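Local coordinates for La protein (Trypanosoma brucei, PDB 1S29) that binds RNA through its N-terminal La motif, a winged-helix domain, by way of a conserved aromatic patch, at residues K13-V18 with I70-K75; V18-S23 with F53-S58; F22-V27 with V85-P90. One frame throughout, in Å; residues are numbered along the deposited sequence.

Contact 1. Residues K13-V18 with I70-K75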
loop_
_atom_site.group_PDB
_atom_site.type_symbol
_atom_site.label_atom_id
_atom_site.label_comp_id
_atom_site.label_asym_id
_atom_site.label_seq_id
_atom_site.Cartn_x
_atom_site.Cartn_y
_atom_site.Cartn_z
ATOM N N LYS A 13 7.493 0.980 9.402
ATOM C CA LYS A 13 7.103 -0.419 9.517
ATOM C C LYS A 13 5.941 -0.716 8.578
ATOM O O LYS A 13 5.918 -1.753 7.916
ATOM C CB LYS A 13 6.697 -0.745 10.955
ATOM C CG LYS A 13 7.861 -0.807 11.922
ATOM C CD LYS A 13 7.388 -1.260 13.296
ATOM C CE LYS A 13 8.549 -1.398 14.271
ATOM N NZ LYS A 13 9.232 -0.097 14.544
ATOM N N LEU A 14 4.974 0.198 8.528
ATOM C CA LEU A 14 3.812 0.031 7.663
ATOM C C LEU A 14 4.227 0.144 6.195
ATOM O O LEU A 14 3.705 -0.564 5.337
ATOM C CB LEU A 14 2.752 1.085 7.989
ATOM C CG LEU A 14 1.509 1.095 7.093
ATOM C CD1 LEU A 14 0.904 -0.306 7.020
ATOM C CD2 LEU A 14 0.503 2.087 7.642
ATOM N N GLN A 15 5.169 1.039 5.924
ATOM C CA GLN A 15 5.686 1.229 4.574
ATOM C C GLN A 15 6.171 -0.119 4.042
ATOM O O GLN A 15 5.827 -0.522 2.936
ATOM C CB GLN A 15 6.859 2.224 4.593
ATOM C CG GLN A 15 7.421 2.586 3.216
ATOM C CD GLN A 15 8.818 3.185 3.296
ATOM O OE1 GLN A 15 9.073 4.100 4.088
ATOM N NE2 GLN A 15 9.732 2.672 2.471
ATOM N N LYS A 16 6.968 -0.820 4.844
ATOM C CA LYS A 16 7.501 -2.110 4.431
ATOM C C LYS A 16 6.427 -3.181 4.268
ATOM O O LYS A 16 6.582 -4.086 3.457
ATOM C CB LYS A 16 8.568 -2.565 5.418
ATOM C CG LYS A 16 9.786 -1.654 5.424
ATOM C CD LYS A 16 10.711 -1.974 6.575
ATOM C CE LYS A 16 11.885 -1.014 6.618
ATOM N NZ LYS A 16 12.818 -1.344 7.727
ATOM N N GLN A 17 5.340 -3.072 5.027
ATOM C CA GLN A 17 4.254 -4.044 4.911
ATOM C C GLN A 17 3.527 -3.831 3.583
ATOM O O GLN A 17 3.112 -4.794 2.942
ATOM C CB GLN A 17 3.275 -3.906 6.083
ATOM C CG GLN A 17 3.892 -4.222 7.442
ATOM C CD GLN A 17 4.125 -5.713 7.657
ATOM O OE1 GLN A 17 4.729 -6.391 6.827
ATOM N NE2 GLN A 17 3.648 -6.226 8.787
ATOM N N VAL A 18 3.362 -2.573 3.175
ATOM C CA VAL A 18 2.708 -2.285 1.900
ATOM C C VAL A 18 3.648 -2.743 0.785
ATOM O O VAL A 18 3.212 -3.346 -0.194
ATOM C CB VAL A 18 2.390 -0.770 1.732
ATOM C CG1 VAL A 18 1.802 -0.509 0.342
ATOM C CG2 VAL A 18 1.399 -0.322 2.798
ATOM N N ILE A 70 3.354 5.460 3.250
ATOM C CA ILE A 70 3.809 5.077 1.923
ATOM C C ILE A 70 4.691 6.074 1.184
ATOM O O ILE A 70 5.637 5.676 0.515
ATOM C CB ILE A 70 2.626 4.854 0.963
ATOM C CG1 ILE A 70 1.715 3.743 1.488
ATOM C CG2 ILE A 70 3.129 4.526 -0.435
ATOM C CD1 ILE A 70 0.408 3.619 0.737
ATOM N N ARG A 71 4.394 7.362 1.315
ATOM C CA ARG A 71 5.131 8.389 0.582
ATOM C C ARG A 71 6.644 8.222 0.401
ATOM O O ARG A 71 7.146 8.334 -0.714
ATOM C CB ARG A 71 4.848 9.785 1.160
ATOM C CG ARG A 71 5.389 10.894 0.252
ATOM C CD ARG A 71 5.132 12.303 0.772
ATOM N NE ARG A 71 3.713 12.642 0.851
ATOM C CZ ARG A 71 2.988 12.553 1.961
ATOM N NH1 ARG A 71 3.549 12.136 3.088
ATOM N NH2 ARG A 71 1.705 12.892 1.949
ATOM N N PRO A 72 7.391 7.955 1.484
ATOM C CA PRO A 72 8.850 7.788 1.390
ATOM C C PRO A 72 9.356 6.658 0.498
ATOM O O PRO A 72 10.520 6.652 0.097
ATOM C CB PRO A 72 9.263 7.557 2.844
ATOM C CG PRO A 72 8.202 8.269 3.621
ATOM C CD PRO A 72 6.954 7.878 2.886
ATOM N N SER A 73 8.488 5.700 0.196
ATOM C CA SER A 73 8.876 4.548 -0.605
ATOM C C SER A 73 9.398 4.866 -1.999
ATOM O O SER A 73 8.925 5.788 -2.661
ATOM C CB SER A 73 7.703 3.577 -0.726
ATOM O OG SER A 73 8.093 2.434 -1.456
ATOM N N GLU A 74 10.377 4.083 -2.437
ATOM C CA GLU A 74 10.961 4.247 -3.759
ATOM C C GLU A 74 10.462 3.109 -4.646
ATOM O O GLU A 74 10.783 3.043 -5.832
ATOM C CB GLU A 74 12.491 4.212 -3.670
ATOM C CG GLU A 74 13.057 5.216 -2.670
ATOM C CD GLU A 74 14.570 5.155 -2.544
ATOM O OE1 GLU A 74 15.109 4.084 -2.178
ATOM O OE2 GLU A 74 15.225 6.187 -2.803
ATOM N N LYS A 75 9.664 2.218 -4.062
ATOM C CA LYS A 75 9.124 1.076 -4.787
ATOM C C LYS A 75 7.649 1.272 -5.105
ATOM O O LYS A 75 7.076 0.533 -5.906
ATOM C CB LYS A 75 9.279 -0.203 -3.956
ATOM C CG LYS A 75 10.709 -0.539 -3.579
ATOM C CD LYS A 75 10.766 -1.800 -2.735
ATOM C CE LYS A 75 12.196 -2.190 -2.406
ATOM N NZ LYS A 75 12.889 -1.156 -1.581
#
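In the winged-helix domain of the La motif, Q15 and V18 of helix 8-21 pack against I70, P72 and S73, in the turn that leads from helix 63-70 to strand 76-78. I70 to S73 form a type I beta turn, closed by S73 N bonding to I70 O at 2.9 Å. Q15 lies alongside this turn. Its CG is anti to the backbone N (chi1 -176°), and the chain beyond runs out extended, which carries the amide across to the loop. The two ends of the amide meet different residues. Q15 OE1 packs against P72 CB at 3.7 Å, where the two side chains pass at an oblique angle. Q15 NE2 is 3.7 Å from S73 CA and 3.9 Å from S73 CB. These are van der Waals contacts.

The polar partner of Q15 NE2 is the carboxylate of E19, one helical turn further on. The same oxygen, E19 OE2, also receives a hydrogen bond from S73 OG. S73 OG accepts in turn from K75 N at 3.1 Å, with an N-H...O angle of 154°. This is an ST turn, just ahead of strand 76-78.

Deeper in the domain the contact is apolar. V18 CG2 lies 4.3 Å from I70 CG1. L76 of strand 76-78 touches both side chains. Helix 47-50 adds L50 against V18 and L47 against I70.

The contact therefore has an apolar side in the core, V18 and I70, and a polar side formed by Q15, E19 and S73. E19 joins the helix side chain and the turn hydroxyl through one oxygen. Two donors on that oxygen would probably favour the ionised carboxylate. S73 OG, buried, is satisfied both as donor and as acceptor.

Contact 2. Residues V18-S23 with F53-S58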
loop_
_atom_site.group_PDB
_atom_site.type_symbol
_atom_site.label_atom_id
_atom_site.label_comp_id
_atom_site.label_asym_id
_atom_site.label_seq_id
_atom_site.Cartn_x
_atom_site.Cartn_y
_atom_site.Cartn_z
ATOM N N VAL A 18 3.362 -2.573 3.175
ATOM C CA VAL A 18 2.708 -2.285 1.900
ATOM C C VAL A 18 3.648 -2.743 0.785
ATOM O O VAL A 18 3.212 -3.346 -0.194
ATOM C CB VAL A 18 2.390 -0.770 1.732
ATOM C CG1 VAL A 18 1.802 -0.509 0.342
ATOM C CG2 VAL A 18 1.399 -0.322 2.798
ATOM N N GLU A 19 4.943 -2.476 0.938
ATOM C CA GLU A 19 5.907 -2.903 -0.066
ATOM C C GLU A 19 5.900 -4.434 -0.139
ATOM O O GLU A 19 6.134 -5.014 -1.197
ATOM C CB GLU A 19 7.307 -2.383 0.280
ATOM C CG GLU A 19 7.371 -0.872 0.308
ATOM C CD GLU A 19 8.734 -0.331 0.692
ATOM O OE1 GLU A 19 9.483 -1.025 1.413
ATOM O OE2 GLU A 19 9.053 0.803 0.280
ATOM N N PHE A 20 5.624 -5.082 0.988
ATOM C CA PHE A 20 5.578 -6.546 1.041
ATOM C C PHE A 20 4.504 -7.092 0.113
ATOM O O PHE A 20 4.750 -7.994 -0.686
ATOM C CB PHE A 20 5.283 -7.008 2.473
ATOM C CG PHE A 20 5.082 -8.499 2.618
ATOM C CD1 PHE A 20 6.170 -9.361 2.716
ATOM C CD2 PHE A 20 3.797 -9.031 2.695
ATOM C CE1 PHE A 20 5.981 -10.735 2.895
ATOM C CE2 PHE A 20 3.596 -10.405 2.875
ATOM C CZ PHE A 20 4.696 -11.258 2.974
ATOM N N TYR A 21 3.299 -6.548 0.220
ATOM C CA TYR A 21 2.210 -7.020 -0.617
ATOM C C TYR A 21 2.467 -6.792 -2.100
ATOM O O TYR A 21 2.019 -7.576 -2.938
ATOM C CB TYR A 21 0.896 -6.351 -0.198
ATOM C CG TYR A 21 0.345 -6.879 1.112
ATOM C CD1 TYR A 21 0.228 -6.057 2.229
ATOM C CD2 TYR A 21 -0.059 -8.207 1.231
ATOM C CE1 TYR A 21 -0.280 -6.547 3.435
ATOM C CE2 TYR A 21 -0.566 -8.705 2.434
ATOM C CZ TYR A 21 -0.675 -7.870 3.528
ATOM O OH TYR A 21 -1.191 -8.357 4.710
ATOM N N PHE A 22 3.198 -5.730 -2.423
ATOM C CA PHE A 22 3.506 -5.407 -3.815
ATOM C C PHE A 22 4.859 -5.922 -4.305
ATOM O O PHE A 22 5.256 -5.630 -5.423
ATOM C CB PHE A 22 3.448 -3.893 -4.023
ATOM C CG PHE A 22 2.050 -3.338 -4.088
ATOM C CD1 PHE A 22 1.285 -3.472 -5.244
ATOM C CD2 PHE A 22 1.498 -2.678 -2.999
ATOM C CE1 PHE A 22 -0.005 -2.955 -5.312
ATOM C CE2 PHE A 22 0.208 -2.156 -3.057
ATOM C CZ PHE A 22 -0.545 -2.293 -4.212
ATOM N N SER A 23 5.567 -6.684 -3.479
ATOM C CA SER A 23 6.877 -7.191 -3.889
ATOM C C SER A 23 6.748 -8.146 -5.066
ATOM O O SER A 23 5.701 -8.757 -5.263
ATOM C CB SER A 23 7.567 -7.913 -2.728
ATOM O OG SER A 23 7.034 -9.211 -2.532
ATOM N N PHE A 53 -6.273 -5.597 4.172
ATOM C CA PHE A 53 -5.237 -6.618 4.305
ATOM C C PHE A 53 -4.740 -6.652 5.744
ATOM O O PHE A 53 -4.506 -5.612 6.350
ATOM C CB PHE A 53 -4.079 -6.319 3.350
ATOM C CG PHE A 53 -4.470 -6.343 1.898
ATOM C CD1 PHE A 53 -3.587 -5.888 0.926
ATOM C CD2 PHE A 53 -5.716 -6.824 1.499
ATOM C CE1 PHE A 53 -3.940 -5.912 -0.423
ATOM C CE2 PHE A 53 -6.076 -6.850 0.157
ATOM C CZ PHE A 53 -5.185 -6.392 -0.807
ATOM N N LYS A 54 -4.584 -7.863 6.273
ATOM C CA LYS A 54 -4.152 -8.092 7.651
ATOM C C LYS A 54 -2.970 -7.287 8.174
ATOM O O LYS A 54 -3.041 -6.719 9.267
ATOM C CB LYS A 54 -3.836 -9.576 7.863
ATOM C CG LYS A 54 -3.289 -9.874 9.256
ATOM C CD LYS A 54 -2.608 -11.231 9.345
ATOM C CE LYS A 54 -2.008 -11.419 10.733
ATOM N NZ LYS A 54 -1.249 -12.685 10.885
ATOM N N ARG A 55 -1.881 -7.254 7.414
ATOM C CA ARG A 55 -0.691 -6.544 7.868
ATOM C C ARG A 55 -0.863 -5.032 7.916
ATOM O O ARG A 55 -0.088 -4.330 8.567
ATOM C CB ARG A 55 0.513 -6.934 7.004
ATOM C CG ARG A 55 0.814 -8.427 7.066
ATOM C CD ARG A 55 2.133 -8.765 6.421
ATOM N NE ARG A 55 2.439 -10.186 6.543
ATOM C CZ ARG A 55 3.652 -10.703 6.383
ATOM N NH1 ARG A 55 4.679 -9.910 6.096
ATOM N NH2 ARG A 55 3.840 -12.011 6.515
ATOM N N VAL A 56 -1.882 -4.526 7.230
ATOM C CA VAL A 56 -2.148 -3.093 7.248
ATOM C C VAL A 56 -3.197 -2.803 8.320
ATOM O O VAL A 56 -3.050 -1.876 9.120
ATOM C CB VAL A 56 -2.669 -2.605 5.883
ATOM C CG1 VAL A 56 -3.152 -1.165 5.990
ATOM C CG2 VAL A 56 -1.559 -2.706 4.845
ATOM N N ASN A 57 -4.248 -3.619 8.323
ATOM C CA ASN A 57 -5.369 -3.516 9.257
ATOM C C ASN A 57 -4.955 -3.577 10.724
ATOM O O ASN A 57 -5.608 -2.997 11.585
ATOM C CB ASN A 57 -6.373 -4.638 8.962
ATOM C CG ASN A 57 -7.192 -5.021 10.170
ATOM O OD1 ASN A 57 -8.017 -4.242 10.646
ATOM N ND2 ASN A 57 -6.967 -6.226 10.679
ATOM N N SER A 58 -3.879 -4.295 11.018
ATOM C CA SER A 58 -3.439 -4.389 12.398
ATOM C C SER A 58 -2.751 -3.109 12.865
ATOM O O SER A 58 -2.622 -2.869 14.063
ATOM C CB SER A 58 -2.495 -5.574 12.564
ATOM O OG SER A 58 -1.426 -5.483 11.649
#
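This is a mainly aromatic contact between the last turn of helix 8-21 and the start of helix 54-57, with F20 and Y21 facing F53, R55 and V56. The Y21 ring sits between two others. The edge of F53 meets one face, with F53 CD1 3.9 Å above the Y21 ring plane and over its centre. The ring centroids of Y21 and F53 are 5.1 Å apart, an edge-to-face pair. F20 CD2 lies over the rim of the opposite face.

The far end of Y21 is polar. Y21 OH accepts from R55 N at 3.0 Å, with a fairly straight N-H...O angle of 159°. This ties the hydroxyl to the N-terminal part of the short helix 54-57.

R55 also makes a cation-pi stack. An extended chain from CG to NE lays its guanidinium flat on F20, with planes 10° apart. NH1 of R55 is 3.3 Å above the F20 ring plane, over its centre. F20 is set for this by its CG lying anti to the backbone N (chi1 174°).

On the buried side, V56 CG2 meets V18 CG2 at 4.3 Å and Y21 CE1 at 4.3 Å. F53 extends the packing to F32 and L33 of helix 31-37. Such a cluster is consistent with the conserved aromatic patch by which the La-type winged helix binds RNA.

Contact 3. Residues F22-V27 with V85-P90; sequences FSDVNV and VRRRDP
R87, at the end of strand 84-87, reaches back to F22 and D24, where helix 8-21 gives way to helix 24-27. All three guanidinium nitrogens of R87 have acceptors. R87 NH1 donates to the backbone F22 O at 2.7 Å. R87 NH1 also donates to D24 OD1 at 2.8 Å, and R87 NH2 reaches the same D24 OD1 at 2.8 Å. The salt bridge is thus end-on, with two nitrogens holding one oxygen. That oxygen lies within 1° of the guanidinium plane.

The remaining bonds go to R87's own segment. R87 NE donates to D89 O at 2.9 Å. R87 NH2 bonds to P90 O at 2.9 Å, coming from above the carbonyl plane, and only weakly to D89 O. A bend in the chain at chi3 (48°) turns the group in among these acceptors. D89 and P90, just after the strand, thus turn their carbonyl oxygens to the R87 guanidinium. A water lies within hydrogen-bonding reach of D24 OD1 and D89 OD2 and may bridge these two acids of like charge.

On the helix side, S23 is the N-cap residue. S23 OG accepts from N26 N at 3.2 Å and itself donates to F20 O. N26 ND2 donates to F20 O as well.

The apolar part lies beside the charges. R87 CG packs on F22 CD1 at 3.7 Å, and V85 CG1 meets F22 CE2 at 4.0 Å. L50 of helix 47-50 and L76 of strand 76-78 touch both F22 and V85. Strand 84-87 runs between strands 45-46 and 76-78, while M37 of helix 31-37 packs against V27 and R87.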
loop_
_atom_site.group_PDB
_atom_site.type_symbol
_atom_site.label_atom_id
_atom_site.label_comp_id
_atom_site.label_asym_id
_atom_site.label_seq_id
_atom_site.Cartn_x
_atom_site.Cartn_y
_atom_site.Cartn_z
ATOM N N PHE A 22 3.198 -5.730 -2.423
ATOM C CA PHE A 22 3.506 -5.407 -3.815
ATOM C C PHE A 22 4.859 -5.922 -4.305
ATOM O O PHE A 22 5.256 -5.630 -5.423
ATOM C CB PHE A 22 3.448 -3.893 -4.023
ATOM C CG PHE A 22 2.050 -3.338 -4.088
ATOM C CD1 PHE A 22 1.285 -3.472 -5.244
ATOM C CD2 PHE A 22 1.498 -2.678 -2.999
ATOM C CE1 PHE A 22 -0.005 -2.955 -5.312
ATOM C CE2 PHE A 22 0.208 -2.156 -3.057
ATOM C CZ PHE A 22 -0.545 -2.293 -4.212
ATOM N N SER A 23 5.567 -6.684 -3.479
ATOM C CA SER A 23 6.877 -7.191 -3.889
ATOM C C SER A 23 6.748 -8.146 -5.066
ATOM O O SER A 23 5.701 -8.757 -5.263
ATOM C CB SER A 23 7.567 -7.913 -2.728
ATOM O OG SER A 23 7.034 -9.211 -2.532
ATOM N N ASP A 24 7.818 -8.269 -5.846
ATOM C CA ASP A 24 7.818 -9.161 -7.001
ATOM C C ASP A 24 7.401 -10.579 -6.626
ATOM O O ASP A 24 6.592 -11.202 -7.309
ATOM C CB ASP A 24 9.212 -9.223 -7.640
ATOM C CG ASP A 24 9.551 -7.980 -8.436
ATOM O OD1 ASP A 24 8.728 -7.043 -8.464
ATOM O OD2 ASP A 24 10.648 -7.948 -9.034
ATOM N N VAL A 25 7.954 -11.084 -5.530
ATOM C CA VAL A 25 7.661 -12.443 -5.103
ATOM C C VAL A 25 6.209 -12.662 -4.722
ATOM O O VAL A 25 5.579 -13.619 -5.171
ATOM C CB VAL A 25 8.543 -12.858 -3.905
ATOM C CG1 VAL A 25 8.109 -14.220 -3.387
ATOM C CG2 VAL A 25 9.997 -12.920 -4.329
ATOM N N ASN A 26 5.678 -11.764 -3.904
ATOM C CA ASN A 26 4.314 -11.883 -3.420
ATOM C C ASN A 26 3.217 -11.546 -4.412
ATOM O O ASN A 26 2.240 -12.286 -4.536
ATOM C CB ASN A 26 4.135 -11.021 -2.168
ATOM C CG ASN A 26 5.031 -11.462 -1.025
ATOM O OD1 ASN A 26 5.039 -12.630 -0.650
ATOM N ND2 ASN A 26 5.785 -10.526 -0.464
ATOM N N VAL A 27 3.373 -10.431 -5.113
ATOM C CA VAL A 27 2.359 -10.002 -6.065
ATOM C C VAL A 27 2.057 -11.066 -7.107
ATOM O O VAL A 27 0.912 -11.235 -7.510
ATOM C CB VAL A 27 2.773 -8.704 -6.799
ATOM C CG1 VAL A 27 4.011 -8.941 -7.640
ATOM C CG2 VAL A 27 1.625 -8.219 -7.661
ATOM N N VAL A 85 -2.354 3.625 -4.922
ATOM C CA VAL A 85 -0.918 3.408 -4.984
ATOM C C VAL A 85 -0.630 2.323 -6.015
ATOM O O VAL A 85 -1.448 1.431 -6.229
ATOM C CB VAL A 85 -0.350 2.978 -3.604
ATOM C CG1 VAL A 85 -0.937 1.635 -3.184
ATOM C CG2 VAL A 85 1.178 2.919 -3.668
ATOM N N ARG A 86 0.525 2.421 -6.664
ATOM C CA ARG A 86 0.927 1.447 -7.671
ATOM C C ARG A 86 2.399 1.097 -7.505
ATOM O O ARG A 86 3.143 1.804 -6.819
ATOM C CB ARG A 86 0.709 2.006 -9.079
ATOM C CG ARG A 86 1.586 3.212 -9.419
ATOM C CD ARG A 86 1.331 3.655 -10.846
ATOM N NE ARG A 86 2.050 4.880 -11.199
ATOM C CZ ARG A 86 3.360 4.954 -11.411
ATOM N NH1 ARG A 86 4.124 3.877 -11.308
ATOM N NH2 ARG A 86 3.912 6.115 -11.746
ATOM N N ARG A 87 2.809 -0.009 -8.115
ATOM C CA ARG A 87 4.204 -0.409 -8.071
ATOM C C ARG A 87 4.965 0.553 -8.963
ATOM O O ARG A 87 4.427 1.054 -9.960
ATOM C CB ARG A 87 4.398 -1.816 -8.637
ATOM C CG ARG A 87 4.028 -2.954 -7.727
ATOM C CD ARG A 87 3.964 -4.239 -8.541
ATOM N NE ARG A 87 5.131 -4.410 -9.402
ATOM C CZ ARG A 87 6.182 -5.175 -9.111
ATOM N NH1 ARG A 87 6.227 -5.855 -7.971
ATOM N NH2 ARG A 87 7.191 -5.267 -9.971
ATOM N N ARG A 88 6.217 0.800 -8.607
ATOM C CA ARG A 88 7.075 1.667 -9.394
ATOM C C ARG A 88 7.462 0.865 -10.635
ATOM O O ARG A 88 7.505 1.391 -11.751
ATOM C CB ARG A 88 8.334 2.006 -8.594
ATOM C CG ARG A 88 9.308 2.947 -9.289
ATOM C CD ARG A 88 8.859 4.396 -9.180
ATOM N NE ARG A 88 9.840 5.315 -9.749
ATOM C CZ ARG A 88 9.870 5.686 -11.026
ATOM N NH1 ARG A 88 8.967 5.218 -11.877
ATOM N NH2 ARG A 88 10.809 6.523 -11.454
ATOM N N ASP A 89 7.712 -0.426 -10.424
ATOM C CA ASP A 89 8.134 -1.337 -11.489
ATOM C C ASP A 89 7.024 -2.205 -12.070
ATOM O O ASP A 89 6.077 -2.573 -11.381
ATOM C CB ASP A 89 9.252 -2.248 -10.977
ATOM C CG ASP A 89 10.371 -1.476 -10.311
ATOM O OD1 ASP A 89 10.835 -0.481 -10.902
ATOM O OD2 ASP A 89 10.790 -1.867 -9.197
ATOM N N PRO A 90 7.146 -2.565 -13.357
ATOM C CA PRO A 90 6.165 -3.396 -14.064
ATOM C C PRO A 90 6.130 -4.812 -13.499
ATOM O O PRO A 90 7.098 -5.263 -12.884
ATOM C CB PRO A 90 6.675 -3.384 -15.506
ATOM C CG PRO A 90 7.490 -2.120 -15.587
ATOM C CD PRO A 90 8.207 -2.121 -14.275
HETATM O O HOH W 1 9.762 -4.164 -7.466
#

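From the N terminus, helix 8-21 supplies contact 1 and contact 2; contact 3 follows from the chain just after it. Contact 1 closes a loop of 51 intervening residues. Contact 2 shares V18 with it and closes a smaller loop, within that of contact 1. Contact 3 shares F22 and S23 with contact 2, closes a loop of 57 residues and crosses contact 1. Q17 packs on R55 between contacts 1 and 2, and K75 O meets R88 N between contacts 1 and 3. Contact 1 ties helix 8-21 to the turn leading into the sheet, contact 2 ties it to helix 54-57, and contact 3 ties helix 24-27 to the sheet's middle strand.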